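PDB 6RXD: histidine acid phosphatase from Bifidobacterium longum subsp. infantis, which acts as a phytase that removes phosphate from inositol hexakisphosphate and probably also from 2,3-bisphosphoglycerate. Local coordinates for residues K229-N234 / F345-D350; E352-K357 / G430-R435; G358-Y361 / E366-S369; P405-A408 / G414-Q417. All coordinates share one frame; numbering follows the deposited sequence. Where two conformers were deposited one is given.

Contact 1. Residues K229-N234 / F345-D350; sequences KTIGDN and FAWALD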
loop_
_atom_site.group_PDB
_atom_site.type_symbol
_atom_site.label_atom_id
_atom_site.label_comp_id
_atom_site.label_asym_id
_atom_site.label_seq_id
_atom_site.Cartn_x
_atom_site.Cartn_y
_atom_site.Cartn_z
ATOM N N LYS A 229 2.000 -1.896 -23.374
ATOM C CA LYS A 229 2.640 -2.728 -24.394
ATOM C C LYS A 229 4.082 -2.289 -24.633
ATOM O O LYS A 229 4.996 -3.117 -24.680
ATOM C CB LYS A 229 1.857 -2.707 -25.712
ATOM C CG LYS A 229 2.624 -3.389 -26.852
ATOM C CD LYS A 229 1.857 -3.425 -28.158
ATOM C CE LYS A 229 2.653 -4.192 -29.213
ATOM N NZ LYS A 229 3.160 -5.495 -28.681
ATOM N N THR A 230 4.285 -0.981 -24.772
ATOM C CA THR A 230 5.622 -0.435 -24.967
ATOM C C THR A 230 6.539 -0.867 -23.821
ATOM O O THR A 230 7.675 -1.295 -24.034
ATOM C CB THR A 230 5.579 1.103 -25.063
ATOM O OG1 THR A 230 4.905 1.475 -26.275
ATOM C CG2 THR A 230 6.988 1.687 -25.071
ATOM N N ILE A 231 6.027 -0.771 -22.602
ATOM C CA ILE A 231 6.824 -1.125 -21.437
ATOM C C ILE A 231 7.051 -2.632 -21.375
ATOM O O ILE A 231 8.153 -3.091 -21.062
ATOM C CB ILE A 231 6.184 -0.544 -20.160
ATOM C CG1 ILE A 231 6.441 0.970 -20.148
ATOM C CG2 ILE A 231 6.748 -1.201 -18.902
ATOM C CD1 ILE A 231 5.756 1.729 -19.052
ATOM N N GLY A 232 6.020 -3.403 -21.707
ATOM C CA GLY A 232 6.133 -4.853 -21.702
ATOM C C GLY A 232 7.126 -5.378 -22.720
ATOM O O GLY A 232 7.694 -6.459 -22.550
ATOM N N ASP A 233 7.335 -4.621 -23.792
ATOM C CA ASP A 233 8.259 -5.043 -24.836
ATOM C C ASP A 233 9.665 -4.486 -24.631
ATOM O O ASP A 233 10.538 -4.672 -25.478
ATOM C CB ASP A 233 7.737 -4.618 -26.211
ATOM C CG ASP A 233 6.481 -5.368 -26.615
ATOM O OD1 ASP A 233 6.236 -6.465 -26.077
ATOM O OD2 ASP A 233 5.743 -4.859 -27.483
ATOM N N ASN A 234 9.885 -3.809 -23.509
ATOM C CA ASN A 234 11.175 -3.166 -23.262
ATOM C C ASN A 234 12.344 -4.143 -23.359
ATOM O O ASN A 234 12.394 -5.135 -22.630
ATOM C CB ASN A 234 11.181 -2.490 -21.890
ATOM C CG ASN A 234 12.440 -1.703 -21.653
ATOM O OD1 ASN A 234 13.434 -2.246 -21.184
ATOM N ND2 ASN A 234 12.423 -0.420 -22.013
ATOM N N PHE A 345 13.226 -4.216 -12.878
ATOM C CA PHE A 345 12.008 -4.955 -12.540
ATOM C C PHE A 345 11.056 -4.100 -11.715
ATOM O O PHE A 345 9.835 -4.164 -11.889
ATOM C CB PHE A 345 12.360 -6.241 -11.783
ATOM C CG PHE A 345 13.337 -7.121 -12.517
ATOM C CD1 PHE A 345 13.265 -7.252 -13.894
ATOM C CD2 PHE A 345 14.353 -7.780 -11.834
ATOM C CE1 PHE A 345 14.171 -8.054 -14.581
ATOM C CE2 PHE A 345 15.273 -8.577 -12.519
ATOM C CZ PHE A 345 15.174 -8.711 -13.898
ATOM N N ALA A 346 11.621 -3.299 -10.815
ATOM C CA ALA A 346 10.829 -2.346 -10.047
ATOM C C ALA A 346 10.131 -1.351 -10.958
ATOM O O ALA A 346 8.989 -0.980 -10.711
ATOM C CB ALA A 346 11.704 -1.604 -9.031
ATOM N N TRP A 347 10.821 -0.895 -11.997
ATOM C CA TRP A 347 10.177 0.026 -12.930
ATOM C C TRP A 347 9.034 -0.660 -13.641
ATOM O O TRP A 347 7.967 -0.080 -13.795
ATOM C CB TRP A 347 11.173 0.561 -13.952
ATOM C CG TRP A 347 10.510 1.234 -15.104
ATOM C CD1 TRP A 347 9.843 2.437 -15.093
ATOM C CD2 TRP A 347 10.468 0.766 -16.456
ATOM N NE1 TRP A 347 9.375 2.725 -16.359
ATOM C CE2 TRP A 347 9.748 1.716 -17.211
ATOM C CE3 TRP A 347 10.948 -0.379 -17.098
ATOM C CZ2 TRP A 347 9.517 1.567 -18.583
ATOM C CZ3 TRP A 347 10.710 -0.531 -18.465
ATOM C CH2 TRP A 347 10.004 0.437 -19.189
ATOM N N ALA A 348 9.258 -1.893 -14.088
ATOM C CA ALA A 348 8.201 -2.643 -14.760
ATOM C C ALA A 348 6.954 -2.759 -13.864
ATOM O O ALA A 348 5.830 -2.572 -14.336
ATOM C CB ALA A 348 8.710 -4.022 -15.174
ATOM N N LEU A 349 7.142 -3.051 -12.579
ATOM C CA LEU A 349 5.994 -3.139 -11.668
ATOM C C LEU A 349 5.370 -1.769 -11.389
ATOM O O LEU A 349 4.134 -1.617 -11.396
ATOM C CB LEU A 349 6.374 -3.808 -10.349
ATOM C CG LEU A 349 6.713 -5.296 -10.446
ATOM C CD1 LEU A 349 6.786 -5.911 -9.045
ATOM C CD2 LEU A 349 5.676 -6.007 -11.295
ATOM N N ASP A 350 6.220 -0.780 -11.132
ATOM C CA ASP A 350 5.735 0.552 -10.807
ATOM C C ASP A 350 4.953 1.119 -11.975
ATOM O O ASP A 350 3.964 1.796 -11.774
ATOM C CB ASP A 350 6.893 1.496 -10.493
ATOM C CG ASP A 350 7.375 1.397 -9.054
ATOM O OD1 ASP A 350 6.719 0.721 -8.229
ATOM O OD2 ASP A 350 8.411 2.031 -8.746
#

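Contact 2. Residues E352-K357 / G430-R435; sequences EDFYEK and GNNEWR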
loop_
_atom_site.group_PDB
_atom_site.type_symbol
_atom_site.label_atom_id
_atom_site.label_comp_id
_atom_site.label_asym_id
_atom_site.label_seq_id
_atom_site.Cartn_x
_atom_site.Cartn_y
_atom_site.Cartn_z
ATOM N N GLU A 352 2.989 -0.286 -14.146
ATOM C CA GLU A 352 1.623 -0.787 -14.210
ATOM C C GLU A 352 0.748 -0.083 -13.180
ATOM O O GLU A 352 -0.374 0.324 -13.478
ATOM C CB GLU A 352 1.596 -2.295 -13.961
ATOM C CG GLU A 352 0.320 -2.962 -14.402
ATOM C CD GLU A 352 0.578 -4.096 -15.369
ATOM O OE1 GLU A 352 0.499 -3.867 -16.597
ATOM O OE2 GLU A 352 0.871 -5.214 -14.900
ATOM N N ASP A 353 1.269 0.057 -11.968
ATOM C CA ASP A 353 0.514 0.746 -10.917
ATOM C C ASP A 353 0.330 2.220 -11.264
ATOM O O ASP A 353 -0.751 2.780 -11.088
ATOM C CB ASP A 353 1.226 0.619 -9.574
ATOM C CG ASP A 353 1.127 -0.774 -8.985
ATOM O OD1 ASP A 353 0.146 -1.496 -9.277
ATOM O OD2 ASP A 353 2.041 -1.138 -8.221
ATOM N N PHE A 354 1.399 2.846 -11.749
ATOM C CA PHE A 354 1.359 4.254 -12.105
ATOM C C PHE A 354 0.259 4.546 -13.121
ATOM O O PHE A 354 -0.508 5.499 -12.956
ATOM C CB PHE A 354 2.723 4.714 -12.659
ATOM C CG PHE A 354 2.710 6.116 -13.173
ATOM C CD1 PHE A 354 2.954 7.184 -12.318
ATOM C CD2 PHE A 354 2.422 6.370 -14.513
ATOM C CE1 PHE A 354 2.913 8.488 -12.781
ATOM C CE2 PHE A 354 2.381 7.679 -14.992
ATOM C CZ PHE A 354 2.624 8.737 -14.124
ATOM N N TYR A 355 0.198 3.738 -14.176
ATOM C CA TYR A 355 -0.761 3.971 -15.255
ATOM C C TYR A 355 -2.205 3.624 -14.910
ATOM O O TYR A 355 -3.131 4.262 -15.420
ATOM C CB TYR A 355 -0.345 3.213 -16.529
ATOM C CG TYR A 355 0.638 3.976 -17.393
ATOM C CD1 TYR A 355 0.262 5.160 -18.020
ATOM C CD2 TYR A 355 1.932 3.512 -17.583
ATOM C CE1 TYR A 355 1.159 5.861 -18.812
ATOM C CE2 TYR A 355 2.830 4.200 -18.371
ATOM C CZ TYR A 355 2.441 5.377 -18.974
ATOM O OH TYR A 355 3.327 6.059 -19.766
ATOM N N GLU A 356 -2.398 2.616 -14.066
ATOM C CA GLU A 356 -3.739 2.114 -13.793
ATOM C C GLU A 356 -4.350 2.722 -12.537
ATOM O O GLU A 356 -5.570 2.817 -12.415
ATOM C CB GLU A 356 -3.714 0.585 -13.668
ATOM C CG GLU A 356 -3.313 -0.132 -14.945
ATOM C CD GLU A 356 -3.110 -1.623 -14.745
ATOM O OE1 GLU A 356 -3.607 -2.180 -13.741
ATOM O OE2 GLU A 356 -2.445 -2.244 -15.597
ATOM N N LYS A 357 -3.494 3.138 -11.602
ATOM C CA LYS A 357 -3.948 3.543 -10.270
ATOM C C LYS A 357 -3.397 4.879 -9.771
ATOM O O LYS A 357 -3.901 5.427 -8.786
ATOM C CB LYS A 357 -3.588 2.435 -9.265
ATOM C CG LYS A 357 -4.212 1.085 -9.644
ATOM C CD LYS A 357 -3.637 -0.100 -8.875
ATOM C CE LYS A 357 -4.285 -1.407 -9.334
ATOM N NZ LYS A 357 -3.777 -2.597 -8.578
ATOM N N GLY A 430 13.548 8.025 -15.316
ATOM C CA GLY A 430 14.230 9.246 -15.707
ATOM C C GLY A 430 13.318 10.446 -15.912
ATOM O O GLY A 430 13.778 11.588 -15.804
ATOM N N ASN A 431 12.034 10.211 -16.200
ATOM C CA ASN A 431 11.122 11.330 -16.478
ATOM C C ASN A 431 9.969 11.520 -15.490
ATOM O O ASN A 431 9.042 12.282 -15.747
ATOM C CB ASN A 431 10.592 11.293 -17.920
ATOM C CG ASN A 431 9.560 10.189 -18.159
ATOM O OD1 ASN A 431 9.015 9.615 -17.219
ATOM N ND2 ASN A 431 9.287 9.903 -19.427
ATOM N N ASN A 432 10.022 10.828 -14.361
ATOM C CA ASN A 432 8.921 10.895 -13.414
ATOM C C ASN A 432 9.380 10.566 -12.000
ATOM O O ASN A 432 10.155 9.636 -11.785
ATOM C CB ASN A 432 7.810 9.933 -13.846
ATOM C CG ASN A 432 6.454 10.310 -13.282
ATOM O OD1 ASN A 432 6.254 10.305 -12.076
ATOM N ND2 ASN A 432 5.501 10.623 -14.168
ATOM N N GLU A 433 8.867 11.317 -11.036
ATOM C CA GLU A 433 9.253 11.144 -9.642
ATOM C C GLU A 433 8.511 9.999 -8.938
ATOM O O GLU A 433 8.891 9.617 -7.826
ATOM C CB GLU A 433 8.974 12.437 -8.871
ATOM C CG GLU A 433 7.487 12.783 -8.895
ATOM C CD GLU A 433 7.131 14.000 -8.084
ATOM O OE1 GLU A 433 8.043 14.793 -7.739
ATOM O OE2 GLU A 433 5.924 14.172 -7.805
ATOM N N TRP A 434 7.466 9.455 -9.561
ATOM C CA TRP A 434 6.651 8.422 -8.906
ATOM C C TRP A 434 7.426 7.129 -8.661
ATOM O O TRP A 434 8.032 6.562 -9.577
ATOM C CB TRP A 434 5.428 8.099 -9.756
ATOM C CG TRP A 434 4.271 7.439 -9.021
ATOM C CD1 TRP A 434 3.171 8.068 -8.510
ATOM C CD2 TRP A 434 4.073 6.029 -8.781
ATOM N NE1 TRP A 434 2.310 7.146 -7.957
ATOM C CE2 TRP A 434 2.839 5.889 -8.107
ATOM C CE3 TRP A 434 4.822 4.878 -9.057
ATOM C CZ2 TRP A 434 2.335 4.645 -7.706
ATOM C CZ3 TRP A 434 4.316 3.636 -8.661
ATOM C CH2 TRP A 434 3.087 3.532 -7.985
ATOM N N ARG A 435 7.398 6.660 -7.419
ATOM C CA ARG A 435 7.976 5.353 -7.077
ATOM C C ARG A 435 7.055 4.662 -6.099
ATOM O O ARG A 435 6.586 5.283 -5.139
ATOM C CB ARG A 435 9.345 5.504 -6.387
ATOM C CG ARG A 435 10.427 6.190 -7.197
ATOM C CD ARG A 435 10.937 5.312 -8.321
ATOM N NE ARG A 435 12.057 5.991 -8.955
ATOM C CZ ARG A 435 11.928 6.963 -9.854
ATOM N NH1 ARG A 435 13.004 7.551 -10.353
ATOM N NH2 ARG A 435 10.725 7.349 -10.243
#

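Contact 3. Residues G358-Y361 / E366-S369; sequences GPSY and ETYS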
loop_
_atom_site.group_PDB
_atom_site.type_symbol
_atom_site.label_atom_id
_atom_site.label_comp_id
_atom_site.label_asym_id
_atom_site.label_seq_id
_atom_site.Cartn_x
_atom_site.Cartn_y
_atom_site.Cartn_z
ATOM N N GLY A 358 -2.376 5.396 -10.440
ATOM C CA GLY A 358 -1.717 6.612 -9.999
ATOM C C GLY A 358 -2.051 7.786 -10.900
ATOM O O GLY A 358 -3.122 7.820 -11.506
ATOM N N PRO A 359 -1.131 8.753 -11.006
ATOM C CA PRO A 359 -1.387 9.943 -11.830
ATOM C C PRO A 359 -1.639 9.576 -13.296
ATOM O O PRO A 359 -2.409 10.260 -13.990
ATOM C CB PRO A 359 -0.087 10.740 -11.704
ATOM C CG PRO A 359 0.478 10.326 -10.384
ATOM C CD PRO A 359 0.148 8.850 -10.273
ATOM N N SER A 360 -0.984 8.506 -13.752
ATOM C CA SER A 360 -1.149 8.011 -15.122
ATOM C C SER A 360 -0.851 9.114 -16.138
ATOM O O SER A 360 -0.024 9.990 -15.882
ATOM C CB SER A 360 -2.550 7.422 -15.312
ATOM O OG SER A 360 -2.617 6.621 -16.495
ATOM N N TYR A 361 -1.512 9.070 -17.290
ATOM C CA TYR A 361 -1.141 9.940 -18.407
ATOM C C TYR A 361 -1.846 11.299 -18.410
ATOM O O TYR A 361 -2.959 11.436 -17.901
ATOM C CB TYR A 361 -1.339 9.208 -19.752
ATOM C CG TYR A 361 -2.790 8.982 -20.168
ATOM C CD1 TYR A 361 -3.473 9.931 -20.915
ATOM C CD2 TYR A 361 -3.458 7.814 -19.831
ATOM C CE1 TYR A 361 -4.784 9.725 -21.320
ATOM C CE2 TYR A 361 -4.774 7.602 -20.216
ATOM C CZ TYR A 361 -5.430 8.561 -20.963
ATOM O OH TYR A 361 -6.734 8.352 -21.360
ATOM N N GLU A 366 -9.274 10.344 -14.591
ATOM C CA GLU A 366 -10.131 9.202 -14.285
ATOM C C GLU A 366 -9.457 8.210 -13.349
ATOM O O GLU A 366 -10.115 7.546 -12.550
ATOM C CB GLU A 366 -10.548 8.488 -15.577
ATOM C CG GLU A 366 -11.441 9.313 -16.483
ATOM C CD GLU A 366 -12.747 9.691 -15.818
ATOM O OE1 GLU A 366 -13.182 10.850 -15.984
ATOM O OE2 GLU A 366 -13.337 8.834 -15.128
ATOM N N THR A 367 -8.139 8.095 -13.456
ATOM C CA THR A 367 -7.435 7.123 -12.618
ATOM C C THR A 367 -7.435 7.464 -11.130
ATOM O O THR A 367 -7.368 6.568 -10.297
ATOM C CB THR A 367 -5.983 6.890 -13.073
ATOM O OG1 THR A 367 -5.279 8.137 -13.077
ATOM C CG2 THR A 367 -5.937 6.271 -14.459
ATOM N N TYR A 368 -7.496 8.750 -10.783
ATOM C CA TYR A 368 -7.407 9.102 -9.367
ATOM C C TYR A 368 -8.548 9.918 -8.790
ATOM O O TYR A 368 -8.630 10.082 -7.570
ATOM C CB TYR A 368 -6.080 9.778 -9.057
ATOM C CG TYR A 368 -5.810 11.046 -9.816
ATOM C CD1 TYR A 368 -6.226 12.272 -9.328
ATOM C CD2 TYR A 368 -5.102 11.014 -11.011
ATOM C CE1 TYR A 368 -5.960 13.431 -10.023
ATOM C CE2 TYR A 368 -4.831 12.157 -11.703
ATOM C CZ TYR A 368 -5.256 13.360 -11.210
ATOM O OH TYR A 368 -4.963 14.499 -11.914
ATOM N N SER A 369 -9.431 10.422 -9.648
ATOM C CA SER A 369 -10.607 11.143 -9.164
ATOM C C SER A 369 -11.459 10.236 -8.283
ATOM O O SER A 369 -12.274 10.714 -7.479
ATOM C CB SER A 369 -11.441 11.681 -10.331
ATOM O OG SER A 369 -11.953 10.616 -11.120
#

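Contact 4. Residues P405-A408 / G414-Q417; sequences PFAA and GSTQ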
loop_
_atom_site.group_PDB
_atom_site.type_symbol
_atom_site.label_atom_id
_atom_site.label_comp_id
_atom_site.label_asym_id
_atom_site.label_seq_id
_atom_site.Cartn_x
_atom_site.Cartn_y
_atom_site.Cartn_z
ATOM N N PRO A 405 -4.431 6.405 -5.581
ATOM C CA PRO A 405 -5.194 7.538 -6.125
ATOM C C PRO A 405 -5.366 8.674 -5.119
ATOM O O PRO A 405 -5.425 9.835 -5.525
ATOM C CB PRO A 405 -6.541 6.912 -6.508
ATOM C CG PRO A 405 -6.647 5.664 -5.671
ATOM C CD PRO A 405 -5.220 5.162 -5.529
ATOM N N PHE A 406 -5.422 8.352 -3.831
ATOM C CA PHE A 406 -5.563 9.379 -2.797
ATOM C C PHE A 406 -4.363 10.322 -2.845
ATOM O O PHE A 406 -4.525 11.544 -2.846
ATOM C CB PHE A 406 -5.694 8.706 -1.424
ATOM C CG PHE A 406 -6.061 9.645 -0.294
ATOM C CD1 PHE A 406 -7.166 10.487 -0.380
ATOM C CD2 PHE A 406 -5.318 9.635 0.873
ATOM C CE1 PHE A 406 -7.506 11.326 0.693
ATOM C CE2 PHE A 406 -5.649 10.452 1.943
ATOM C CZ PHE A 406 -6.751 11.303 1.848
ATOM N N ALA A 407 -3.162 9.750 -2.928
ATOM C CA ALA A 407 -1.929 10.545 -3.061
ATOM C C ALA A 407 -1.929 11.421 -4.311
ATOM O O ALA A 407 -1.493 12.569 -4.275
ATOM C CB ALA A 407 -0.700 9.626 -3.062
ATOM N N ALA A 408 -2.405 10.870 -5.425
ATOM C CA ALA A 408 -2.450 11.616 -6.672
ATOM C C ALA A 408 -3.474 12.747 -6.592
ATOM O O ALA A 408 -3.220 13.861 -7.077
ATOM C CB ALA A 408 -2.753 10.680 -7.851
ATOM N N GLY A 414 5.873 12.987 -4.789
ATOM C CA GLY A 414 5.989 11.744 -5.538
ATOM C C GLY A 414 4.851 11.497 -6.517
ATOM O O GLY A 414 5.022 10.737 -7.469
ATOM N N SER A 415 3.694 12.118 -6.291
ATOM C CA SER A 415 2.508 11.855 -7.112
ATOM C C SER A 415 2.042 13.101 -7.836
ATOM O O SER A 415 0.844 13.266 -8.069
ATOM C CB SER A 415 1.345 11.331 -6.249
ATOM O OG SER A 415 1.667 10.071 -5.680
ATOM N N THR A 416 2.983 13.968 -8.200
ATOM C CA THR A 416 2.628 15.253 -8.810
ATOM C C THR A 416 2.850 15.302 -10.324
ATOM O O THR A 416 2.564 16.316 -10.959
ATOM C CB THR A 416 3.402 16.428 -8.149
ATOM O OG1 THR A 416 4.770 16.402 -8.566
ATOM C CG2 THR A 416 3.321 16.361 -6.615
ATOM N N GLN A 417 3.334 14.211 -10.909
ATOM C CA GLN A 417 3.730 14.232 -12.316
ATOM C C GLN A 417 3.005 13.173 -13.145
ATOM O O GLN A 417 3.161 11.966 -12.922
ATOM C CB GLN A 417 5.241 14.023 -12.453
ATOM C CG GLN A 417 5.763 14.180 -13.873
ATOM C CD GLN A 417 5.491 15.556 -14.436
ATOM O OE1 GLN A 417 5.879 16.563 -13.847
ATOM N NE2 GLN A 417 4.818 15.613 -15.585
HETATM O O HOH W 1 -1.334 14.647 -8.851
#

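Contact 1. Residues K229-N234 / F345-D350
Ile231 and Trp347 bury most of the surface here, and Asn234 completes the contact. The motif is helix-helix packing in the helical part of the histidine acid phosphatase fold. The last turn of helix 222-232 lies beside helix 339-357, with the CA atoms of Ile231 and Ala348 7.0 Å apart. The indole of Trp347 bridges the two. Its CG is anti to the backbone N (chi1 166°), which swings the six-membered ring out toward helix 222-232. Ile231 sits over one face of this ring. Ile231 CG2 makes a CH-pi contact, 4.1 Å from the centroid of the Trp347 six-membered ring. The other branch reaches the rim, where Ile231 CG1 is 3.5 Å from Trp347 CZ2. No hydrogen bond joins the two segments. Trp347 NE1 bonds to Tyr427 O instead, and Asn234 OD1 caps helix 235-245 by accepting from Val237 N. With an alanine here the indole is gone; a gap is likely to open beside Ile231 and Asn234, and Tyr427 O would probably be left without its N-H donor. Glu228 and Glu352 bind zinc in a crystal structure of this protein, though no zinc is bound to them in this model. Their side chains are about 6 and 7 Å from that of Ile231. Asn234 comes to CZ3 and CH2 of the indole, its amide plane turned 70° from the ring. Asn234 CB lies in the ring plane at the edge, 4.0 Å from Trp347 CZ3, and Asn234 CG is 3.8 Å from the same Trp347 CZ3.

Contact 2. Residues E352-K357 / G430-R435
Phe354 turns its edge to the face of Trp434. The planes meet at 75°, and the centroids of the Phe354 ring and the Trp434 five-membered ring are 5.2 Å apart. Phe354 CG is anti to the backbone N (chi1 174°), which carries the ring to the indole. Phe354 CD1 does the touching, 3.6 Å from Trp434 CG and offset toward the rim of the indole. The same phenyl ring also stacks with Tyr427. At the end of the indole, Trp434 CH2 meets Asp353 CB at 3.8 Å. Asn432 approaches Phe354 from the opposite direction, with Asn432 ND2 3.4 Å from Phe354 CZ and the amide plane steeply turned from the ring. The T-shaped pair of Phe354 and Trp434 joins helix 339-357 to the loop that precedes helix 436-439. The loop is shaped by an Asx turn: Asn432 OD1 accepts from Trp434 N at 2.9 Å, on a lone pair in the carbonyl plane. Asn432 ND2 bonds to Gln417 O. A leucine here has no amide to close the Asx turn, and Trp434 N and Gln417 O would probably be left without these partners and the indole less firmly set against the Phe354 edge. Arg435 NH2 also ties the loop, with bonds to Asn432 O at 2.8 Å and to Trp434 O at 2.9 Å.

Contact 3. Residues G358-Y361 / E366-S369
Thr367 meets the backbone of Gly358 with its hydroxyl, and Tyr368 meets the carbonyls of Gly358 and Pro359 with its ring edge. Thr367 OG1 donates to Gly358 O at 2.7 Å, and the C=O...donor angle of 172° makes the approach nearly head-on. The hydroxyl stands between the backbone N and the carbonyl carbon (chi1 57°). CG2, anti to the carbonyl carbon, packs against Ser360, as OG1 also does. Thr367 CG2 is 3.7 Å from Ser360 CB. The hydroxyl of Ser360 has its own partner, Tyr355 O in helix 339-357. The Tyr368 ring lies with one edge to the carbonyls: Tyr368 CD2 is 3.8 Å from Gly358 O, and Tyr368 CE2 is 3.8 Å from Pro359 O. Pro359 O also accepts a hydrogen bond from Gln418 NE2. Tyr368 further touches Pro405, Ala408 and Leu409 of helix 400-410. The contact thus closes a short loop on the way from helix 339-357 to helix 372-386. A single side-chain hydrogen bond ties its two limbs directly, and the rest is packing. Gly358 is buried, so this bond satisfies a buried carbonyl and probably helps to fix the loop, beside the bonds that Gln364 makes to Tyr361 O and Thr367 N.

Contact 4. Residues P405-A408 / G414-Q417
Ser415 lies against Ala407 and Ala408, where the chain leaving helix 400-410 folds back on the helix. The helix and the loop that follows it pack together here, in the alpha/beta part of the fold. The helix is kinked at Pro405, whose N has no hydrogen bond to the turn before. Ser415 CB reaches the helix backbone first. Ser415 CB is 3.7 Å from Ala407 O. Ser415 CB is also 3.8 Å from Ala408 CA. The next atom, OG, lies anti to the carbonyl carbon (chi1 -64°). That torsion lays it beside the methyl of Ala407, with Ser415 OG 3.6 Å from Ala407 CB. This is van der Waals packing. Trp434 touches the serine as well. The turn into it is made by Gly414, whose positive phi of 96° is one where a CB would collide with the carbonyl O of the residue before. Further along the loop, Thr416 OG1 bonds to Glu433 OE2. No direct hydrogen bond joins helix and loop here. A water does so instead: it donates to Ala408 O at 2.7 Å and to Ser415 O at 2.7 Å.

All four contacts are buried where residues touch, but they differ in depth. Contact 1 lies about 20 Å from the chain centre and contact 4 about 13 Å, measured between centres. Contacts 1 and 2 share helix 339-357, and contact 3 is formed by the chain that follows it. Contact 1 packs aliphatic and amide groups on one indole; contact 2 pairs two rings. Contact 3 relies on one hydroxyl-to-carbonyl bond, and contact 4 on small side chains and a water. Contacts 2, 3 and 4 touch one another. Polar bonds tie contact 2 to contacts 3 and 4, whereas contacts 3 and 4 meet by packing. Contact 1 packs against contact 2 alone.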